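Local coordinates for general Secretion Pathway Protein (Vibrio vulnificus, PDB 4G54), which probably binds peptidoglycan in the periplasm as part of the EpsAB fusion protein of the type II secretion system, at residues Thr28-Gly33 against Gly87-Val92; Leu83-Gln88 against Met119-Gly124; Leu138-His143 against Thr166-Glu171; Leu153-Leu158 against Met173-Trp178. All coordinates share one frame; numbering follows the deposited sequence.

Contact 1 of 4, residues Thr28-Gly33 against Gly87-Val92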
# COMPACT_ATOMS: atom_id res chain seq x y z
N THR A 28 -12.49 10.55 12.69
CA THR A 28 -12.93 11.83 12.16
C THR A 28 -11.84 12.70 11.55
O THR A 28 -12.14 13.76 11.00
CB THR A 28 -13.66 12.65 13.27
OG1 THR A 28 -12.71 12.86 14.32
CG2 THR A 28 -14.80 11.84 13.82
N THR A 29 -10.59 12.25 11.59
CA THR A 29 -9.51 12.95 10.93
C THR A 29 -8.71 11.99 10.15
O THR A 29 -8.67 10.77 10.47
CB THR A 29 -8.53 13.64 11.90
OG1 THR A 29 -7.80 12.66 12.64
CG2 THR A 29 -9.27 14.53 12.89
N ARG A 30 -8.04 12.54 9.13
CA ARG A 30 -7.20 11.72 8.26
C ARG A 30 -6.07 11.10 9.08
O ARG A 30 -5.72 9.97 8.88
CB ARG A 30 -6.70 12.52 7.09
CG ARG A 30 -6.07 11.57 6.03
CD ARG A 30 -5.36 12.24 4.85
NE ARG A 30 -5.95 13.49 4.38
CZ ARG A 30 -6.88 13.58 3.47
NH1 ARG A 30 -7.35 12.49 2.86
NH2 ARG A 30 -7.37 14.80 3.13
N ALA A 31 -5.50 11.87 10.01
CA ALA A 31 -4.38 11.35 10.81
C ALA A 31 -4.85 10.16 11.64
O ALA A 31 -4.12 9.19 11.75
CB ALA A 31 -3.85 12.47 11.71
N GLN A 32 -6.04 10.21 12.20
CA GLN A 32 -6.58 9.08 12.93
C GLN A 32 -6.72 7.84 12.02
O GLN A 32 -6.30 6.70 12.37
CB GLN A 32 -8.00 9.45 13.47
CG GLN A 32 -8.48 8.53 14.43
CD GLN A 32 -9.74 9.01 15.03
OE1 GLN A 32 -10.24 10.13 14.70
NE2 GLN A 32 -10.30 8.18 15.92
N GLY A 33 -7.28 8.07 10.82
CA GLY A 33 -7.37 6.96 9.84
C GLY A 33 -6.06 6.39 9.44
O GLY A 33 -5.93 5.18 9.26
N GLY A 87 -21.65 17.79 4.59
CA GLY A 87 -20.67 18.71 5.16
C GLY A 87 -19.79 18.11 6.23
O GLY A 87 -18.91 18.79 6.78
N GLN A 88 -20.00 16.84 6.54
CA GLN A 88 -19.10 16.15 7.48
C GLN A 88 -18.15 15.20 6.74
O GLN A 88 -18.53 14.68 5.67
CB GLN A 88 -19.91 15.35 8.49
CG GLN A 88 -20.95 16.18 9.17
CD GLN A 88 -20.85 16.01 10.65
OE1 GLN A 88 -20.14 16.76 11.33
NE2 GLN A 88 -21.52 14.98 11.17
N ARG A 89 -16.94 15.03 7.29
CA ARG A 89 -16.02 13.97 6.76
C ARG A 89 -15.72 12.93 7.84
O ARG A 89 -15.71 13.23 9.06
CB ARG A 89 -14.68 14.53 6.19
CG ARG A 89 -14.90 15.35 4.90
CD ARG A 89 -13.86 16.44 4.72
NE ARG A 89 -12.55 15.84 4.49
CZ ARG A 89 -12.02 15.54 3.30
NH1 ARG A 89 -12.70 15.80 2.17
NH2 ARG A 89 -10.79 14.97 3.25
N ALA A 90 -15.46 11.73 7.39
CA ALA A 90 -15.01 10.63 8.23
C ALA A 90 -14.16 9.73 7.39
O ALA A 90 -14.06 9.91 6.14
CB ALA A 90 -16.18 9.83 8.81
N TYR A 91 -13.44 8.84 8.04
CA TYR A 91 -12.35 8.11 7.34
C TYR A 91 -12.47 6.65 7.79
O TYR A 91 -12.63 6.39 8.95
CB TYR A 91 -10.97 8.67 7.78
CG TYR A 91 -10.80 10.10 7.33
CD1 TYR A 91 -11.24 11.18 8.12
CD2 TYR A 91 -10.26 10.36 6.05
CE1 TYR A 91 -11.15 12.47 7.65
CE2 TYR A 91 -10.12 11.69 5.56
CZ TYR A 91 -10.57 12.74 6.39
OH TYR A 91 -10.48 14.05 6.00
N VAL A 92 -12.38 5.71 6.84
CA VAL A 92 -12.51 4.29 7.19
C VAL A 92 -11.49 3.50 6.34
O VAL A 92 -11.13 3.91 5.25
CB VAL A 92 -13.98 3.80 6.95
CG1 VAL A 92 -14.36 3.76 5.44
CG2 VAL A 92 -14.18 2.50 7.59
O HOH W 1 -13.94 15.38 10.05
O HOH W 2 -8.70 15.37 8.44
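T28 and A90 approach to 4.6 Å, CA to CA, where the chain leading into helix 30-40 passes strand 88-97 of the antiparallel sheet in the peptidase C39-like domain. T29 is the N-cap of the helix, its OG1 accepting from Q32 N. The ring of Y91 lies against this helix start: its CD1 is 3.3 Å from T29 C, R30 N stands over one face near the rim, and T28 O lies in the ring plane at the edge. R30 CB makes a CH-pi contact 4.2 Å from the Y91 ring centroid, 24° off the normal. With CG anti to the backbone N (chi1 -168°), the R30 chain leads past the ring, and Y91 CE2 comes over one face of its guanidinium. R89 grips Y91 OH side-on, through NE at 3.1 Å and NH2 at 2.9 Å, which fixes the phenol end. The NH2 atoms of R30 and R89 are 3.4 Å apart, but both arginines form salt bridges to E125, which probably offsets their like charge; R30 NH1 also bonds T127. One water donates to T28 O and R89 O; another accepts from R30 N at 3.0 Å and lies 3.3 Å from Y91 OH.

Contact 2 of 4, residues Leu83-Gln88 against Met119-Gly124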
# COMPACT_ATOMS: atom_id res chain seq x y z
N LEU A 83 -15.04 9.43 3.71
CA LEU A 83 -16.52 9.41 3.57
C LEU A 83 -17.04 10.85 3.79
O LEU A 83 -16.47 11.61 4.59
CB LEU A 83 -17.11 8.44 4.57
CG LEU A 83 -16.60 6.97 4.47
CD1 LEU A 83 -17.43 6.07 5.42
CD2 LEU A 83 -16.65 6.48 3.04
N GLN A 84 -18.07 11.24 3.03
CA GLN A 84 -18.57 12.62 3.14
C GLN A 84 -20.09 12.47 3.27
O GLN A 84 -20.69 11.64 2.58
CB GLN A 84 -18.11 13.56 1.95
CG GLN A 84 -16.83 13.06 1.13
CD GLN A 84 -15.87 14.12 0.45
OE1 GLN A 84 -16.08 15.35 0.57
NE2 GLN A 84 -14.79 13.60 -0.26
N HIS A 85 -20.68 13.20 4.23
CA HIS A 85 -22.14 13.22 4.39
C HIS A 85 -22.56 14.56 4.96
O HIS A 85 -22.22 14.91 6.11
CB HIS A 85 -22.69 12.07 5.24
CG HIS A 85 -24.17 12.11 5.42
ND1 HIS A 85 -25.05 11.91 4.37
CD2 HIS A 85 -24.94 12.35 6.51
CE1 HIS A 85 -26.29 12.02 4.82
NE2 HIS A 85 -26.25 12.28 6.11
N GLU A 86 -23.33 15.27 4.12
CA GLU A 86 -23.79 16.61 4.38
C GLU A 86 -22.82 17.52 5.19
O GLU A 86 -23.13 17.95 6.31
CB GLU A 86 -25.24 16.58 4.90
CG GLU A 86 -25.50 15.84 6.22
CD GLU A 86 -26.96 15.96 6.65
OE1 GLU A 86 -27.25 16.87 7.48
OE2 GLU A 86 -27.82 15.19 6.14
N GLY A 87 -21.65 17.79 4.59
CA GLY A 87 -20.67 18.71 5.16
C GLY A 87 -19.79 18.11 6.23
O GLY A 87 -18.91 18.79 6.78
N GLN A 88 -20.00 16.84 6.54
CA GLN A 88 -19.10 16.15 7.48
C GLN A 88 -18.15 15.20 6.74
O GLN A 88 -18.53 14.68 5.67
CB GLN A 88 -19.91 15.35 8.49
CG GLN A 88 -20.95 16.18 9.17
CD GLN A 88 -20.85 16.01 10.65
OE1 GLN A 88 -20.14 16.76 11.33
NE2 GLN A 88 -21.52 14.98 11.17
N MET A 119 -21.27 3.77 -2.08
CA MET A 119 -21.40 4.89 -2.98
C MET A 119 -22.22 6.02 -2.44
O MET A 119 -22.04 7.18 -2.90
CB MET A 119 -21.89 4.40 -4.36
CG MET A 119 -20.84 3.49 -5.09
SD MET A 119 -19.03 3.90 -5.07
CE MET A 119 -18.40 2.31 -5.04
N SER A 120 -23.10 5.74 -1.47
CA SER A 120 -23.87 6.79 -0.84
C SER A 120 -23.02 7.74 0.05
O SER A 120 -23.41 8.90 0.27
CB SER A 120 -25.08 6.16 -0.14
OG SER A 120 -24.61 5.58 1.06
N LEU A 121 -21.82 7.29 0.43
CA LEU A 121 -21.00 8.00 1.39
C LEU A 121 -19.60 8.33 0.79
O LEU A 121 -18.94 9.25 1.26
CB LEU A 121 -20.81 7.11 2.62
CG LEU A 121 -22.12 6.93 3.48
CD1 LEU A 121 -21.80 6.19 4.75
CD2 LEU A 121 -22.76 8.30 3.82
N TRP A 122 -19.13 7.59 -0.22
CA TRP A 122 -17.75 7.79 -0.72
C TRP A 122 -17.83 8.59 -2.01
O TRP A 122 -18.59 8.18 -2.95
CB TRP A 122 -17.10 6.43 -0.96
CG TRP A 122 -15.70 6.52 -1.48
CD1 TRP A 122 -14.59 7.14 -0.89
CD2 TRP A 122 -15.24 5.94 -2.71
NE1 TRP A 122 -13.47 6.92 -1.70
CE2 TRP A 122 -13.86 6.25 -2.85
CE3 TRP A 122 -15.89 5.26 -3.75
CZ2 TRP A 122 -13.10 5.86 -3.94
CZ3 TRP A 122 -15.15 4.89 -4.88
CH2 TRP A 122 -13.74 5.14 -4.94
N ARG A 123 -17.03 9.67 -2.10
CA ARG A 123 -17.04 10.52 -3.28
C ARG A 123 -15.75 10.40 -4.09
O ARG A 123 -15.51 11.15 -5.03
CB ARG A 123 -17.34 11.99 -2.93
CG ARG A 123 -18.76 12.18 -2.33
CD ARG A 123 -19.01 13.64 -1.86
NE ARG A 123 -20.26 13.75 -1.07
CZ ARG A 123 -20.64 14.78 -0.30
NH1 ARG A 123 -19.89 15.87 -0.13
NH2 ARG A 123 -21.81 14.71 0.34
N GLY A 124 -14.96 9.40 -3.80
CA GLY A 124 -13.78 9.16 -4.64
C GLY A 124 -12.48 9.29 -3.92
O GLY A 124 -11.46 8.82 -4.44
O HOH W 3 -14.65 10.72 -0.80
O HOH W 4 -21.54 11.36 -0.22
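L121 O accepts one hydrogen bond from strand 79-85, given by Q84 N at 2.8 Å and nearly straight (168° at the hydrogen), and a weaker CA-H...O contact from L83 CA at 3.3 Å. The backbone N-H of Q84 comes in almost head-on to the L121 carbonyl. Beside this bond R123, its CG next to the backbone N (chi1 -64°) and its chain extended from there to NE, passes across the Q84 side chain. Q84 CB sits over one face of the guanidinium, 3.6 Å from R123 NH1, with the side-chain amide and guanidinium planes 27° apart. These two residues also meet through solvent. One water accepts from Q84 NE2 and from R123 N, both at 2.9 Å, while another accepts from R123 NE and stands 2.9 Å from Q84 O. The apolar side of the contact is built by leucines: L83 CD2 rests 4.0 Å from W122 CB, the two side chains crossing at about a right angle, and L121 CD2 packs on H85 CB. The chain leaving helix 115-121 thus lies against one strand of a two-residue beta hairpin, formed by the type I' turn from H85 to Q88, in the antiparallel sheet of the C39-like domain.

Contact 3 of 4, residues Leu138-His143 against Thr166-Glu171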
# COMPACT_ATOMS: atom_id res chain seq x y z
N LEU A 138 17.89 2.48 -10.56
CA LEU A 138 18.86 1.36 -10.53
C LEU A 138 19.11 0.87 -11.97
O LEU A 138 18.15 0.72 -12.75
CB LEU A 138 18.27 0.23 -9.65
CG LEU A 138 17.97 0.76 -8.20
CD1 LEU A 138 17.33 -0.40 -7.56
CD2 LEU A 138 19.23 1.12 -7.36
N ARG A 139 20.36 0.59 -12.33
CA ARG A 139 20.68 0.18 -13.68
C ARG A 139 21.83 -0.79 -13.66
O ARG A 139 22.56 -0.94 -12.65
CB ARG A 139 20.97 1.35 -14.58
CG ARG A 139 22.26 2.02 -14.18
CD ARG A 139 22.64 3.29 -14.96
NE ARG A 139 21.78 4.43 -14.59
CZ ARG A 139 20.91 5.00 -15.43
NH1 ARG A 139 20.67 4.48 -16.66
NH2 ARG A 139 20.21 6.06 -15.00
N LEU A 140 21.97 -1.45 -14.81
CA LEU A 140 23.04 -2.41 -15.01
C LEU A 140 24.38 -1.87 -14.50
O LEU A 140 24.80 -0.78 -14.88
CB LEU A 140 23.17 -2.66 -16.54
CG LEU A 140 24.20 -3.74 -16.94
CD1 LEU A 140 23.59 -5.15 -16.63
CD2 LEU A 140 24.41 -3.56 -18.46
N GLY A 141 25.03 -2.73 -13.74
CA GLY A 141 26.38 -2.41 -13.20
C GLY A 141 26.35 -1.99 -11.76
O GLY A 141 27.37 -2.04 -11.06
N MET A 142 25.20 -1.56 -11.29
CA MET A 142 25.11 -1.12 -9.92
C MET A 142 25.04 -2.33 -8.95
O MET A 142 24.70 -3.45 -9.34
CB MET A 142 23.88 -0.20 -9.67
CG MET A 142 24.05 1.12 -10.42
SD MET A 142 22.59 2.20 -10.22
CE MET A 142 22.77 2.72 -8.52
N HIS A 143 25.36 -2.10 -7.68
CA HIS A 143 25.37 -3.18 -6.70
C HIS A 143 25.04 -2.69 -5.32
O HIS A 143 25.29 -1.51 -5.02
CB HIS A 143 26.71 -3.93 -6.71
CG HIS A 143 27.84 -3.10 -6.24
ND1 HIS A 143 28.51 -2.21 -7.08
CD2 HIS A 143 28.40 -2.96 -5.02
CE1 HIS A 143 29.47 -1.61 -6.39
NE2 HIS A 143 29.41 -2.04 -5.14
N THR A 166 23.30 -9.42 -5.55
CA THR A 166 23.56 -8.11 -5.08
C THR A 166 23.98 -7.23 -6.22
O THR A 166 24.17 -6.02 -6.05
CB THR A 166 24.82 -8.21 -4.11
OG1 THR A 166 24.44 -9.12 -3.08
CG2 THR A 166 25.12 -6.87 -3.49
N GLN A 167 24.14 -7.80 -7.39
CA GLN A 167 24.67 -7.06 -8.57
C GLN A 167 23.58 -6.97 -9.60
O GLN A 167 22.92 -7.97 -9.94
CB GLN A 167 25.87 -7.81 -9.23
CG GLN A 167 27.11 -7.69 -8.40
CD GLN A 167 27.96 -6.48 -8.89
OE1 GLN A 167 27.65 -5.87 -9.95
NE2 GLN A 167 29.03 -6.13 -8.13
N PHE A 168 23.39 -5.77 -10.16
CA PHE A 168 22.39 -5.59 -11.23
C PHE A 168 23.15 -6.07 -12.48
O PHE A 168 23.89 -5.33 -13.14
CB PHE A 168 21.95 -4.08 -11.29
CG PHE A 168 20.72 -3.81 -12.17
CD1 PHE A 168 20.56 -4.40 -13.42
CD2 PHE A 168 19.77 -2.89 -11.70
CE1 PHE A 168 19.40 -4.07 -14.18
CE2 PHE A 168 18.63 -2.60 -12.42
CZ PHE A 168 18.44 -3.12 -13.72
N ASN A 169 22.85 -7.32 -12.83
CA ASN A 169 23.53 -7.99 -13.94
C ASN A 169 22.67 -8.14 -15.17
O ASN A 169 21.53 -7.64 -15.22
CB ASN A 169 24.10 -9.34 -13.43
CG ASN A 169 23.02 -10.23 -12.87
OD1 ASN A 169 21.84 -10.06 -13.15
ND2 ASN A 169 23.43 -11.23 -12.06
N ALA A 170 23.14 -8.83 -16.20
CA ALA A 170 22.40 -8.92 -17.46
C ALA A 170 21.09 -9.64 -17.25
O ALA A 170 20.07 -9.26 -17.86
CB ALA A 170 23.30 -9.62 -18.54
N GLU A 171 21.08 -10.65 -16.38
CA GLU A 171 19.84 -11.41 -16.20
C GLU A 171 18.82 -10.59 -15.41
O GLU A 171 17.61 -10.57 -15.73
CB GLU A 171 20.17 -12.72 -15.50
CG GLU A 171 18.89 -13.59 -15.46
CD GLU A 171 19.08 -15.00 -14.96
OE1 GLU A 171 20.20 -15.30 -14.41
OE2 GLU A 171 18.12 -15.82 -15.11
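F168 holds its CG anti to the backbone N (chi1 -168°), which swings the ring beneath the turn formed by R139 to M142. R139 C stands 3.5 Å above the ring plane over its centre, and L140 N lies over the same face nearer the rim, so the R139-L140 peptide covers the ring. L140 starts away from the other segment, yet with CG anti to N and chi2 at 76° its CD1 comes back to 3.5 Å from F168 O. On one side of the ring CE2 meets L138, 3.4 Å from its O and 4.0 Å from its CB. Two backbone hydrogen bonds tie F168 to the turn: G141 N to F168 O at 2.9 Å, almost straight at 177° and in the carbonyl plane, and F168 N to M142 O at 2.8 Å. The turn is type II, with G141 at its third position and M142 N bonded to R139 O. Further along, the backbones of H143 and Q167 are bridged, and the H143 ring and Q167 amide run alongside each other, H143 CB 3.5 Å from Q167 NE2. N169 is the N-cap of helix 170-182, its OD1 accepting from L172 N. F168 also packs on I147 and L150 of helix 145-158, so the buried ring joins the loop to the helical core, consistent with the three-helix fold of peptidoglycan-binding domains.

Contact 4 of 4, residues Leu153-Leu158 against Met173-Trp178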
# COMPACT_ATOMS: atom_id res chain seq x y z
N LEU A 153 11.59 -7.91 -4.97
CA LEU A 153 10.26 -7.35 -5.35
C LEU A 153 9.87 -7.86 -6.74
O LEU A 153 8.72 -8.17 -7.01
CB LEU A 153 10.39 -5.79 -5.38
CG LEU A 153 10.46 -5.19 -4.01
CD1 LEU A 153 10.79 -3.66 -4.16
CD2 LEU A 153 9.14 -5.36 -3.27
N LEU A 154 10.87 -7.96 -7.63
CA LEU A 154 10.50 -8.42 -9.02
C LEU A 154 10.04 -9.85 -8.96
O LEU A 154 9.07 -10.19 -9.66
CB LEU A 154 11.71 -8.40 -9.98
CG LEU A 154 12.02 -7.05 -10.46
CD1 LEU A 154 13.43 -7.08 -11.15
CD2 LEU A 154 10.90 -6.67 -11.57
N ALA A 155 10.68 -10.71 -8.16
CA ALA A 155 10.21 -12.11 -8.04
C ALA A 155 8.81 -12.17 -7.46
O ALA A 155 7.97 -12.96 -7.89
CB ALA A 155 11.22 -12.91 -7.18
N LYS A 156 8.52 -11.24 -6.54
CA LYS A 156 7.19 -11.26 -5.97
C LYS A 156 6.13 -10.82 -7.03
O LYS A 156 4.99 -11.39 -7.09
CB LYS A 156 7.13 -10.28 -4.75
CG LYS A 156 5.80 -10.31 -4.00
CD LYS A 156 5.80 -11.32 -2.82
CE LYS A 156 6.19 -10.67 -1.47
NZ LYS A 156 5.08 -10.29 -0.50
N ALA A 157 6.42 -9.78 -7.82
CA ALA A 157 5.49 -9.32 -8.79
C ALA A 157 5.28 -10.31 -9.92
O ALA A 157 4.12 -10.53 -10.35
CB ALA A 157 5.98 -8.03 -9.34
N LEU A 158 6.37 -10.96 -10.31
CA LEU A 158 6.30 -11.90 -11.42
C LEU A 158 5.86 -13.29 -10.98
O LEU A 158 5.67 -14.19 -11.82
CB LEU A 158 7.66 -12.01 -12.16
CG LEU A 158 8.12 -10.67 -12.77
CD1 LEU A 158 9.46 -10.97 -13.45
CD2 LEU A 158 7.16 -10.14 -13.86
N MET A 173 18.58 -7.41 -15.60
CA MET A 173 18.09 -6.46 -16.62
C MET A 173 16.95 -7.11 -17.48
O MET A 173 15.93 -6.43 -17.75
CB MET A 173 19.27 -5.98 -17.50
CG MET A 173 18.83 -4.84 -18.38
SD MET A 173 20.34 -4.19 -19.23
CE MET A 173 19.50 -3.00 -20.31
N GLN A 174 17.13 -8.38 -17.88
CA GLN A 174 16.07 -9.07 -18.67
C GLN A 174 14.83 -9.18 -17.80
O GLN A 174 13.71 -9.12 -18.34
CB GLN A 174 16.62 -10.47 -19.06
CG GLN A 174 17.73 -10.29 -20.07
CD GLN A 174 17.38 -10.98 -21.37
OE1 GLN A 174 16.85 -10.38 -22.32
NE2 GLN A 174 17.59 -12.29 -21.38
N ARG A 175 14.97 -9.33 -16.49
CA ARG A 175 13.76 -9.44 -15.62
C ARG A 175 13.06 -8.11 -15.43
O ARG A 175 11.84 -8.05 -15.45
CB ARG A 175 14.12 -10.00 -14.22
CG ARG A 175 14.52 -11.51 -14.44
CD ARG A 175 15.02 -12.14 -13.09
NE ARG A 175 13.99 -12.08 -12.02
CZ ARG A 175 12.84 -12.76 -12.03
NH1 ARG A 175 12.46 -13.60 -13.01
NH2 ARG A 175 12.02 -12.55 -10.97
N VAL A 176 13.84 -7.03 -15.33
CA VAL A 176 13.22 -5.69 -15.40
C VAL A 176 12.43 -5.50 -16.70
O VAL A 176 11.27 -5.01 -16.68
CB VAL A 176 14.27 -4.60 -15.25
CG1 VAL A 176 13.68 -3.17 -15.45
CG2 VAL A 176 14.81 -4.69 -13.81
N GLU A 177 13.06 -5.88 -17.84
CA GLU A 177 12.30 -5.77 -19.08
C GLU A 177 11.02 -6.59 -19.12
O GLU A 177 10.01 -6.14 -19.71
CB GLU A 177 13.24 -6.20 -20.26
CG GLU A 177 14.43 -5.27 -20.46
CD GLU A 177 15.59 -5.88 -21.25
OE1 GLU A 177 15.42 -6.92 -21.95
OE2 GLU A 177 16.72 -5.27 -21.26
N TRP A 178 11.06 -7.80 -18.54
CA TRP A 178 9.85 -8.64 -18.53
C TRP A 178 8.77 -7.98 -17.72
O TRP A 178 7.61 -7.97 -18.14
CB TRP A 178 10.26 -10.00 -17.90
CG TRP A 178 9.28 -11.12 -18.17
CD1 TRP A 178 8.12 -11.44 -17.46
CD2 TRP A 178 9.39 -12.08 -19.22
NE1 TRP A 178 7.52 -12.58 -18.03
CE2 TRP A 178 8.26 -12.96 -19.13
CE3 TRP A 178 10.34 -12.24 -20.26
CZ2 TRP A 178 8.09 -14.02 -20.00
CZ3 TRP A 178 10.13 -13.33 -21.19
CH2 TRP A 178 9.02 -14.14 -21.03
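The guanidinium of R175 is flanked by groups of helix 145-158: L158 CD1 lies over one face, 3.9 Å from R175 NH2, while A155 N comes to the edge, in the plane, 3.6 Å from the same nitrogen. The W178 ring is met edge-on, L158 CD2 approaching near the ring plane to 3.9 Å from W178 CD1. L158 therefore divides its branches between two flat groups, one methyl over the arginine and the other beside the indole. A bend at chi3 (58°) turns the R175 guanidinium across toward A155. There its NH2 forms a salt bridge to D160 in the loop that follows, so the arginine links this loop to helix 170-182. On the more buried side L154 CD1 touches V176 CG2 at 3.8 Å. The local axes approach to 10.6 Å at 40°, a broad spacing bridged by these long side chains, and no hydrogen bond links the two segments. L154 reaches on to L172 and F179 of helix 170-182, and L158 to W182. Helix 193-202 packs on another flank of helix 145-158, L199 meeting L153 and A157.

In the fold
Contacts 1 and 2 are neighbours, sharing G87 and Q88 of the 85-88 turn and joined by the pairing of strands 79-85 and 88-97. Each brings a helix end to the same sheet; both are only partly buried, with arginines and bridging waters beside buried leucines and aromatics. Contacts 3 and 4 lie on the opposite side of the chain's centre, contact 4 about 37 Å from contact 1 between centres, and share helix 170-182: F168 packs on M173 and V176. Contact 3 is a surface contact held by backbone hydrogen bonds around one buried ring, whereas the partly buried contact 4 has no hydrogen bond across its segments and relies on packing within the helical peptidoglycan-binding region.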